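Local atomic coordinates of exodeoxyribonuclease III (Methanosarcina mazei, PDB entry 5J8N), a protein that probably acts in DNA repair as a magnesium-dependent nuclease, cutting DNA at abasic sites and trimming double-stranded DNA from its 3' ends. Residues Leu108-Pro113 against Leu146-Asp151; Tyr203-Tyr208 against Gly245-Pro250; His3-Ser8 against His29-Val34. The protein carries 3 engineered substitutions. All coordinates share one frame; numbering follows the deposited sequence.

Contact 1 of 3, residues Leu108-Pro113 against Leu146-Asp151; sequences LNIYFP and LVICGD
With CG anti to the backbone N in both residues (chi1 178° and 175°), Tyr111 and Asp151 send their side chains the same way from neighbouring parallel strands, and the carboxylate lies alongside the phenol ring. Asp151 OD2 stands 3.4 Å from Tyr111 CE1, at the ring edge and near its plane, so the carboxylate meets the electropositive C-H rim. Asn10 ND2 bonds to OD2 and Asn153 N, weakly, to OD1, so both oxygens are held and rotation is limited. Tyr111 and Asp151 are both predicted active-site residues, and Tyr111 lies about 4 Å, at nearest side-chain approach, from the bound magnesium ion.

Their backbones keep regular parallel pairing. Leu108 N donates to Val147 O at 2.9 Å, Cys149 N returns to Leu108 O, and Ile110 N reaches Cys149 O. The pairing runs on past the turn at Gly150: Asp151 N binds Ile110 O at 3.2 Å and Phe112 N binds Asp151 O at 2.9 Å. A CB on Gly150 would clash with Ile110 O and, at these backbone angles, crowd the preceding carbonyl, which accounts for the glycine.

On the face of Leu108 and Ile148, Ile148 lies alongside both Leu108 and Ile110, touching each with a different branch: Ile148 CG1 is 4.1 Å from Leu108 CD1 and CG2 3.8 Å from Ile110 CD1. Phe112 presents its ring edge to Asp151 O, with CD1 at 3.4 Å, while Ile110 CG2 sits over the centre of one ring face.

The strands form a beta-alpha-beta unit with helix 119-141, whose Phe128 and Phe132 pack on Ile110 and Phe112; strand 218-227 pairs with 146-149 on its far edge, and on the face of Asn109, Cys149, Tyr111 and Asp151 the sheet meets strand 33-37 of the other sheet.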
loop_
_atom_site.group_PDB
_atom_site.type_symbol
_atom_site.label_atom_id
_atom_site.label_comp_id
_atom_site.label_asym_id
_atom_site.label_seq_id
_atom_site.Cartn_x
_atom_site.Cartn_y
_atom_site.Cartn_z
ATOM N N LEU A 108 7.181 4.704 -2.807
ATOM C CA LEU A 108 7.045 3.336 -3.343
ATOM C C LEU A 108 5.642 2.862 -3.045
ATOM O O LEU A 108 5.263 2.776 -1.865
ATOM C CB LEU A 108 8.081 2.377 -2.706
ATOM C CG LEU A 108 9.553 2.867 -2.770
ATOM C CD1 LEU A 108 10.449 1.809 -2.127
ATOM C CD2 LEU A 108 9.998 3.224 -4.204
ATOM N N ASN A 109 4.889 2.540 -4.086
ATOM C CA ASN A 109 3.523 2.069 -3.986
ATOM C C ASN A 109 3.515 0.571 -4.303
ATOM O O ASN A 109 3.913 0.197 -5.411
ATOM C CB ASN A 109 2.680 2.868 -4.973
ATOM C CG ASN A 109 1.227 2.393 -5.037
ATOM O OD1 ASN A 109 0.800 1.665 -4.144
ATOM N ND2 ASN A 109 0.454 2.858 -6.038
ATOM N N ILE A 110 3.122 -0.252 -3.355
ATOM C CA ILE A 110 3.336 -1.705 -3.482
ATOM C C ILE A 110 2.127 -2.548 -3.119
ATOM O O ILE A 110 1.495 -2.302 -2.078
ATOM C CB ILE A 110 4.540 -2.151 -2.595
ATOM C CG1 ILE A 110 5.764 -1.235 -2.854
ATOM C CG2 ILE A 110 4.897 -3.636 -2.842
ATOM C CD1 ILE A 110 6.959 -1.563 -1.965
ATOM N N TYR A 111 1.836 -3.520 -3.964
ATOM C CA TYR A 111 0.860 -4.564 -3.676
ATOM C C TYR A 111 1.664 -5.826 -3.358
ATOM O O TYR A 111 2.064 -6.572 -4.255
ATOM C CB TYR A 111 -0.084 -4.780 -4.896
ATOM C CG TYR A 111 -1.093 -5.859 -4.721
ATOM C CD1 TYR A 111 -1.779 -6.016 -3.531
ATOM C CD2 TYR A 111 -1.345 -6.757 -5.746
ATOM C CE1 TYR A 111 -2.692 -7.067 -3.342
ATOM C CE2 TYR A 111 -2.321 -7.775 -5.584
ATOM C CZ TYR A 111 -2.970 -7.916 -4.361
ATOM O OH TYR A 111 -3.894 -8.925 -4.165
ATOM N N PHE A 112 1.939 -6.044 -2.080
ATOM C CA PHE A 112 2.789 -7.206 -1.725
ATOM C C PHE A 112 1.993 -8.494 -1.950
ATOM O O PHE A 112 0.748 -8.494 -1.848
ATOM C CB PHE A 112 3.218 -7.127 -0.275
ATOM C CG PHE A 112 4.234 -6.045 0.018
ATOM C CD1 PHE A 112 3.885 -4.765 0.379
ATOM C CD2 PHE A 112 5.581 -6.378 -0.030
ATOM C CE1 PHE A 112 4.875 -3.789 0.657
ATOM C CE2 PHE A 112 6.566 -5.457 0.269
ATOM C CZ PHE A 112 6.195 -4.141 0.643
ATOM N N PRO A 113 2.654 -9.591 -2.320
ATOM C CA PRO A 113 1.925 -10.827 -2.635
ATOM C C PRO A 113 1.135 -11.414 -1.468
ATOM O O PRO A 113 1.523 -11.308 -0.311
ATOM C CB PRO A 113 3.057 -11.795 -3.046
ATOM C CG PRO A 113 4.221 -10.834 -3.447
ATOM C CD PRO A 113 4.111 -9.687 -2.478
ATOM N N LEU A 146 12.195 7.934 2.309
ATOM C CA LEU A 146 11.315 6.935 1.720
ATOM C C LEU A 146 9.967 6.909 2.357
ATOM O O LEU A 146 9.850 6.798 3.580
ATOM C CB LEU A 146 11.935 5.542 1.888
ATOM C CG LEU A 146 13.182 5.386 1.018
ATOM C CD1 LEU A 146 14.111 4.323 1.569
ATOM C CD2 LEU A 146 12.779 5.056 -0.404
ATOM N N VAL A 147 8.926 6.922 1.523
ATOM C CA VAL A 147 7.555 6.693 1.944
ATOM C C VAL A 147 7.140 5.435 1.199
ATOM O O VAL A 147 7.267 5.388 -0.038
ATOM C CB VAL A 147 6.642 7.871 1.565
ATOM C CG1 VAL A 147 5.195 7.574 1.946
ATOM C CG2 VAL A 147 7.107 9.087 2.240
ATOM N N ILE A 148 6.665 4.422 1.912
ATOM C CA ILE A 148 6.255 3.169 1.306
ATOM C C ILE A 148 4.837 2.897 1.691
ATOM O O ILE A 148 4.515 2.710 2.867
ATOM C CB ILE A 148 7.142 1.990 1.777
ATOM C CG1 ILE A 148 8.615 2.310 1.455
ATOM C CG2 ILE A 148 6.704 0.690 1.109
ATOM C CD1 ILE A 148 9.493 2.405 2.713
ATOM N N CYS A 149 3.951 2.867 0.708
ATOM C CA CYS A 149 2.543 2.594 1.080
ATOM C C CYS A 149 2.073 1.373 0.327
ATOM O O CYS A 149 2.479 1.085 -0.821
ATOM C CB CYS A 149 1.634 3.775 0.760
ATOM S SG CYS A 149 1.573 4.320 -0.967
ATOM N N GLY A 150 1.092 0.717 0.943
ATOM C CA GLY A 150 0.378 -0.311 0.205
ATOM C C GLY A 150 -0.067 -1.420 1.106
ATOM O O GLY A 150 -0.169 -1.301 2.341
ATOM N N ASP A 151 -0.417 -2.519 0.441
ATOM C CA ASP A 151 -1.027 -3.687 1.061
ATOM C C ASP A 151 0.076 -4.677 1.299
ATOM O O ASP A 151 0.572 -5.297 0.342
ATOM C CB ASP A 151 -2.101 -4.204 0.123
ATOM C CG ASP A 151 -2.736 -5.468 0.562
ATOM O OD1 ASP A 151 -2.454 -5.979 1.656
ATOM O OD2 ASP A 151 -3.574 -5.992 -0.232
#

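Contact 2 of 3, residues Tyr203-Tyr208 against Gly245-Pro250; sequences YSWWSY and GSDHCP. Engineered in segment 203-208: Tyr208 (natural residue Met).
Trp205 and Asp247 join two loop-like segments beside the predicted catalytic centre of this DNase I-like fold, where a single backbone bridge replaces extended strand pairing. Trp205 NE1 donates to Asp247 OD2 at 2.8 Å; the acceptor lies close to the indole plane, yet the N-H comes in from above the carboxylate plane, 57° out of it. The same indole turns its edge to the face of His248 in a T-shaped pair: Trp205 CD1 is 3.4 Å from His248 NE2, with the planes at 64°. Asp247 CG, held between its backbone N and carbonyl carbon (chi1 52°), brings OD2 to the N-H edge of the indole. Were Trp205 cut back to an alanine, Asp247 OD2 would probably lose its indole donor and the His248 ring its edge-on neighbour, with a gap opened beside the imidazole.

Tyr208, an engineered residue, lays one ring face over Asp247 CB, which is 3.7 Å from Tyr208 CE2. Its hydroxyl bonds to Asn12, a magnesium ligand, and to a water that makes a weak bond to Gly245 O.

The backbone sets these groups in place. Trp206 N bonds to Asp247 O at 3.1 Å, and Cys249 N to Ser204 O at 2.8 Å, the latter from above the carbonyl plane. Ser246 OG accepts from His248 N in an ST turn and is also hydrogen-bonded to Asn10 O. Further out, Asp222 OD2 is hydrogen-bonded to both His248 ND1 and Ser204 OG, an Asp-His pairing consistent with the predicted proton-acceptor role of His248. Ser204 and Trp205 together face Trp219 as a classic beta bulge. At the far end of the contact, Cys249 SG rests at the edge of the Trp206 ring, 3.6 Å from CH2.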
loop_
_atom_site.group_PDB
_atom_site.type_symbol
_atom_site.label_atom_id
_atom_site.label_comp_id
_atom_site.label_asym_id
_atom_site.label_seq_id
_atom_site.Cartn_x
_atom_site.Cartn_y
_atom_site.Cartn_z
ATOM N N TYR A 203 -8.308 -1.559 11.896
ATOM C CA TYR A 203 -8.083 -2.495 10.816
ATOM C C TYR A 203 -8.299 -1.843 9.475
ATOM O O TYR A 203 -8.954 -0.797 9.359
ATOM C CB TYR A 203 -9.041 -3.695 10.978
ATOM C CG TYR A 203 -9.029 -4.303 12.349
ATOM C CD1 TYR A 203 -7.832 -4.663 12.967
ATOM C CD2 TYR A 203 -10.217 -4.524 13.045
ATOM C CE1 TYR A 203 -7.821 -5.205 14.244
ATOM C CE2 TYR A 203 -10.238 -5.094 14.321
ATOM C CZ TYR A 203 -9.033 -5.415 14.914
ATOM O OH TYR A 203 -9.032 -5.920 16.193
ATOM N N SER A 204 -7.826 -2.500 8.420
ATOM C CA SER A 204 -7.995 -1.953 7.065
ATOM C C SER A 204 -8.544 -2.984 6.110
ATOM O O SER A 204 -8.651 -2.696 4.921
ATOM C CB SER A 204 -6.659 -1.398 6.512
ATOM O OG SER A 204 -5.724 -2.487 6.339
ATOM N N TRP A 205 -8.864 -4.184 6.578
ATOM C CA TRP A 205 -9.428 -5.264 5.738
ATOM C C TRP A 205 -10.402 -6.071 6.545
ATOM O O TRP A 205 -10.170 -6.346 7.733
ATOM C CB TRP A 205 -8.285 -6.203 5.223
ATOM C CG TRP A 205 -8.849 -7.325 4.407
ATOM C CD1 TRP A 205 -9.147 -7.308 3.044
ATOM C CD2 TRP A 205 -9.258 -8.634 4.874
ATOM N NE1 TRP A 205 -9.710 -8.516 2.662
ATOM C CE2 TRP A 205 -9.825 -9.343 3.756
ATOM C CE3 TRP A 205 -9.267 -9.262 6.134
ATOM C CZ2 TRP A 205 -10.304 -10.634 3.851
ATOM C CZ3 TRP A 205 -9.801 -10.552 6.220
ATOM C CH2 TRP A 205 -10.299 -11.222 5.080
ATOM N N TRP A 206 -11.491 -6.457 5.881
ATOM C CA TRP A 206 -12.480 -7.342 6.478
ATOM C C TRP A 206 -12.973 -8.292 5.416
ATOM O O TRP A 206 -13.107 -7.889 4.242
ATOM C CB TRP A 206 -13.716 -6.598 7.046
ATOM C CG TRP A 206 -13.380 -5.438 7.992
ATOM C CD1 TRP A 206 -13.487 -5.452 9.334
ATOM C CD2 TRP A 206 -12.911 -4.134 7.631
ATOM N NE1 TRP A 206 -13.089 -4.230 9.868
ATOM C CE2 TRP A 206 -12.740 -3.412 8.821
ATOM C CE3 TRP A 206 -12.625 -3.511 6.399
ATOM C CZ2 TRP A 206 -12.321 -2.096 8.832
ATOM C CZ3 TRP A 206 -12.175 -2.192 6.409
ATOM C CH2 TRP A 206 -12.038 -1.507 7.641
ATOM N N SER A 207 -13.261 -9.528 5.799
ATOM C CA SER A 207 -13.882 -10.478 4.886
ATOM C C SER A 207 -15.210 -9.895 4.374
ATOM O O SER A 207 -15.892 -9.140 5.058
ATOM C CB SER A 207 -14.118 -11.787 5.641
ATOM O OG SER A 207 -14.855 -12.718 4.821
ATOM N N TYR A 208 -15.592 -10.288 3.156
ATOM C CA TYR A 208 -16.953 -10.029 2.672
ATOM C C TYR A 208 -17.999 -10.924 3.298
ATOM O O TYR A 208 -19.188 -10.800 3.010
ATOM C CB TYR A 208 -17.000 -10.219 1.167
ATOM C CG TYR A 208 -16.326 -9.188 0.287
ATOM C CD1 TYR A 208 -16.846 -7.926 0.124
ATOM C CD2 TYR A 208 -15.206 -9.544 -0.440
ATOM C CE1 TYR A 208 -16.198 -6.992 -0.778
ATOM C CE2 TYR A 208 -14.568 -8.672 -1.342
ATOM C CZ TYR A 208 -15.091 -7.406 -1.487
ATOM O OH TYR A 208 -14.497 -6.559 -2.402
ATOM N N GLY A 245 -16.440 0.205 -0.627
ATOM C CA GLY A 245 -16.289 -0.176 -2.031
ATOM C C GLY A 245 -15.280 -1.279 -2.299
ATOM O O GLY A 245 -15.247 -1.780 -3.424
ATOM N N SER A 246 -14.510 -1.631 -1.297
ATOM C CA SER A 246 -13.548 -2.697 -1.436
ATOM C C SER A 246 -13.541 -3.536 -0.161
ATOM O O SER A 246 -14.169 -3.155 0.861
ATOM C CB SER A 246 -12.163 -2.072 -1.655
ATOM O OG SER A 246 -11.099 -3.034 -1.641
ATOM N N ASP A 247 -12.858 -4.674 -0.160
ATOM C CA ASP A 247 -12.653 -5.392 1.109
ATOM C C ASP A 247 -11.647 -4.701 1.996
ATOM O O ASP A 247 -11.670 -4.946 3.186
ATOM C CB ASP A 247 -12.271 -6.887 0.877
ATOM C CG ASP A 247 -11.096 -7.112 -0.068
ATOM O OD1 ASP A 247 -10.661 -6.232 -0.848
ATOM O OD2 ASP A 247 -10.576 -8.273 -0.017
ATOM N N HIS A 248 -10.754 -3.881 1.428
ATOM C CA HIS A 248 -9.883 -3.012 2.217
ATOM C C HIS A 248 -10.502 -1.616 2.316
ATOM O O HIS A 248 -11.276 -1.212 1.430
ATOM C CB HIS A 248 -8.512 -2.816 1.570
ATOM C CG HIS A 248 -7.710 -4.066 1.423
ATOM N ND1 HIS A 248 -6.525 -4.267 2.104
ATOM C CD2 HIS A 248 -7.895 -5.145 0.629
ATOM C CE1 HIS A 248 -6.012 -5.431 1.728
ATOM N NE2 HIS A 248 -6.835 -5.983 0.856
ATOM N N CYS A 249 -10.118 -0.878 3.356
ATOM C CA CYS A 249 -10.342 0.576 3.346
ATOM C C CYS A 249 -9.022 1.277 3.169
ATOM O O CYS A 249 -7.961 0.678 3.339
ATOM C CB CYS A 249 -11.055 1.050 4.642
ATOM S SG CYS A 249 -10.004 1.031 6.114
ATOM N N PRO A 250 -9.031 2.556 2.850
ATOM C CA PRO A 250 -7.769 3.286 2.668
ATOM C C PRO A 250 -7.054 3.548 3.971
ATOM O O PRO A 250 -7.670 3.541 5.051
ATOM C CB PRO A 250 -8.206 4.637 2.040
ATOM C CG PRO A 250 -9.609 4.370 1.492
ATOM C CD PRO A 250 -10.207 3.371 2.461
HETATM O O HOH W 1 -16.144 -4.466 -3.013
#

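Contact 3 of 3, residues His3-Ser8 against His29-Val34; sequences HYNLIS and HRFDIV
The first two strands in the chain, 3-10 and 33-37, central in the six-stranded sheet, begin their parallel pairing here, after helix 22-27. Asp32 OD2 accepts from Asn5 N at 2.8 Å, on the anti side of the carboxylate, in the place a backbone carbonyl would hold in regular parallel pairing. Asn5 O in turn receives weak bonds from Asp32 N and Ile33 N, and Ile7 N donates to Ile33 O at 3.0 Å. A water joins Asp32 OD1 to His3 O.

The Phe31 ring is filled on both faces. Ile7 CG2, placed by a CG1 anti to N (chi1 -171°), packs over one face, 3.5 Å from Phe31 CG; Arg30 CG lies against the opposite one. Asn5 OD1 approaches Phe31 CE1 at 3.4 Å, at the ring edge. On the sheet face opposite Ile7 and Val34, Leu6 CD1 meets Ile33 CG2 at 3.9 Å and Ile33 CD1 touches the Tyr4 ring.

Strand 251-256 pairs with 3-10 on its other edge and 71-75 flanks 33-37; Ile7 and Val34 pack on helix 22-27, whereas Ile33 and Tyr4 meet Phe105 next to the second sheet.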
loop_
_atom_site.group_PDB
_atom_site.type_symbol
_atom_site.label_atom_id
_atom_site.label_comp_id
_atom_site.label_asym_id
_atom_site.label_seq_id
_atom_site.Cartn_x
_atom_site.Cartn_y
_atom_site.Cartn_z
ATOM N N HIS A 3 3.161 20.710 1.817
ATOM C CA HIS A 3 2.287 19.717 2.428
ATOM C C HIS A 3 1.902 18.608 1.500
ATOM O O HIS A 3 1.589 18.894 0.344
ATOM C CB HIS A 3 0.982 20.348 2.899
ATOM C CG HIS A 3 1.161 21.363 3.974
ATOM N ND1 HIS A 3 1.308 21.005 5.294
ATOM C CD2 HIS A 3 1.275 22.714 3.925
ATOM C CE1 HIS A 3 1.465 22.096 6.019
ATOM N NE2 HIS A 3 1.463 23.146 5.213
ATOM N N TYR A 4 1.871 17.368 1.998
ATOM C CA TYR A 4 1.375 16.260 1.196
ATOM C C TYR A 4 0.371 15.473 2.009
ATOM O O TYR A 4 0.698 14.962 3.087
ATOM C CB TYR A 4 2.506 15.306 0.789
ATOM C CG TYR A 4 3.593 15.890 -0.064
ATOM C CD1 TYR A 4 4.609 16.638 0.494
ATOM C CD2 TYR A 4 3.659 15.584 -1.428
ATOM C CE1 TYR A 4 5.639 17.113 -0.285
ATOM C CE2 TYR A 4 4.710 16.056 -2.205
ATOM C CZ TYR A 4 5.681 16.814 -1.615
ATOM O OH TYR A 4 6.735 17.281 -2.381
ATOM N N ASN A 5 -0.857 15.341 1.515
ATOM C CA ASN A 5 -1.808 14.461 2.139
ATOM C C ASN A 5 -1.959 13.240 1.205
ATOM O O ASN A 5 -2.431 13.391 0.058
ATOM C CB ASN A 5 -3.118 15.198 2.318
ATOM C CG ASN A 5 -4.108 14.436 3.181
ATOM O OD1 ASN A 5 -3.875 13.286 3.553
ATOM N ND2 ASN A 5 -5.235 15.071 3.467
ATOM N N LEU A 6 -1.500 12.094 1.656
ATOM C CA LEU A 6 -1.463 10.893 0.873
ATOM C C LEU A 6 -2.498 9.875 1.340
ATOM O O LEU A 6 -2.677 9.666 2.548
ATOM C CB LEU A 6 -0.067 10.272 0.963
ATOM C CG LEU A 6 0.150 8.945 0.222
ATOM C CD1 LEU A 6 1.619 8.901 -0.301
ATOM C CD2 LEU A 6 -0.164 7.788 1.070
ATOM N N ILE A 7 -3.178 9.225 0.382
ATOM C CA ILE A 7 -4.090 8.130 0.722
ATOM C C ILE A 7 -3.724 6.954 -0.169
ATOM O O ILE A 7 -3.267 7.127 -1.307
ATOM C CB ILE A 7 -5.549 8.581 0.571
ATOM C CG1 ILE A 7 -6.546 7.539 1.125
ATOM C CG2 ILE A 7 -5.918 8.924 -0.911
ATOM C CD1 ILE A 7 -7.946 8.140 1.335
ATOM N N SER A 8 -3.851 5.749 0.359
ATOM C CA SER A 8 -3.461 4.504 -0.261
ATOM C C SER A 8 -4.575 3.505 -0.083
ATOM O O SER A 8 -5.110 3.374 1.043
ATOM C CB SER A 8 -2.186 4.018 0.404
ATOM O OG SER A 8 -1.764 2.719 -0.091
ATOM N N HIS A 29 -10.377 15.983 -4.984
ATOM C CA HIS A 29 -9.095 16.730 -4.874
ATOM C C HIS A 29 -8.611 16.929 -3.431
ATOM O O HIS A 29 -7.777 17.783 -3.167
ATOM C CB HIS A 29 -9.210 18.063 -5.607
ATOM C CG HIS A 29 -8.926 17.930 -7.057
ATOM N ND1 HIS A 29 -7.729 18.339 -7.598
ATOM C CD2 HIS A 29 -9.616 17.334 -8.051
ATOM C CE1 HIS A 29 -7.723 18.057 -8.887
ATOM N NE2 HIS A 29 -8.854 17.446 -9.186
ATOM N N ARG A 30 -9.184 16.153 -2.519
ATOM C CA ARG A 30 -8.805 16.232 -1.119
ATOM C C ARG A 30 -7.342 15.799 -0.916
ATOM O O ARG A 30 -6.637 16.349 -0.041
ATOM C CB ARG A 30 -9.753 15.320 -0.314
ATOM C CG ARG A 30 -9.627 15.422 1.200
ATOM C CD ARG A 30 -10.823 14.701 1.878
ATOM N NE ARG A 30 -10.630 14.842 3.322
ATOM C CZ ARG A 30 -11.607 14.748 4.227
ATOM N NH1 ARG A 30 -12.842 14.440 3.852
ATOM N NH2 ARG A 30 -11.348 14.937 5.511
ATOM N N PHE A 31 -6.835 14.863 -1.730
ATOM C CA PHE A 31 -5.522 14.252 -1.485
ATOM C C PHE A 31 -4.511 14.683 -2.531
ATOM O O PHE A 31 -4.813 14.739 -3.728
ATOM C CB PHE A 31 -5.674 12.730 -1.420
ATOM C CG PHE A 31 -6.516 12.332 -0.251
ATOM C CD1 PHE A 31 -5.956 12.327 1.023
ATOM C CD2 PHE A 31 -7.870 12.081 -0.397
ATOM C CE1 PHE A 31 -6.721 12.025 2.159
ATOM C CE2 PHE A 31 -8.648 11.784 0.768
ATOM C CZ PHE A 31 -8.063 11.759 2.025
ATOM N N ASP A 32 -3.289 14.980 -2.076
ATOM C CA ASP A 32 -2.211 15.314 -2.990
ATOM C C ASP A 32 -1.705 14.098 -3.776
ATOM O O ASP A 32 -1.271 14.245 -4.906
ATOM C CB ASP A 32 -1.039 15.937 -2.235
ATOM C CG ASP A 32 -1.451 17.218 -1.545
ATOM O OD1 ASP A 32 -1.564 18.238 -2.237
ATOM O OD2 ASP A 32 -1.712 17.209 -0.335
ATOM N N ILE A 33 -1.752 12.946 -3.145
ATOM C CA ILE A 33 -1.345 11.696 -3.760
ATOM C C ILE A 33 -2.336 10.652 -3.424
ATOM O O ILE A 33 -2.751 10.536 -2.263
ATOM C CB ILE A 33 0.069 11.288 -3.279
ATOM C CG1 ILE A 33 1.095 12.389 -3.572
ATOM C CG2 ILE A 33 0.469 9.935 -3.918
ATOM C CD1 ILE A 33 2.497 12.078 -2.956
ATOM N N VAL A 34 -2.788 9.916 -4.444
ATOM C CA VAL A 34 -3.735 8.787 -4.246
ATOM C C VAL A 34 -3.060 7.558 -4.875
ATOM O O VAL A 34 -2.801 7.547 -6.089
ATOM C CB VAL A 34 -5.066 9.067 -4.957
ATOM C CG1 VAL A 34 -6.030 7.851 -4.825
ATOM C CG2 VAL A 34 -5.736 10.342 -4.411
HETATM O O HOH W 2 -0.406 20.533 -0.946
HETATM O O HOH W 3 -7.093 17.454 2.482
HETATM O O HOH W 4 -8.022 15.278 4.477
#

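Contacts 1 and 3 are parallel strand pairs, one in each sheet, and touch where Ser8 packs on Cys149 and Gly150. Contact 1 is wholly buried, with aliphatic packing on the Leu108 and Ile148 face and carboxylate and phenol on the Tyr111 and Asp151 face. Contact 3, further out, mixes a buried apolar part with a water-bridged rim. Contact 2, mostly buried with an exposed margin at Tyr208, relies on indole, imidazole and carboxylate groups. Strand 218-227 pairs with both 146-149 and 205-206, tying contacts 1 and 2, which meet at the predicted catalytic centre, Asp151 OD2 lying 3.2 Å from His248 CE1. Pro250 of contact 2 packs on Ile7 of contact 3, away from that centre.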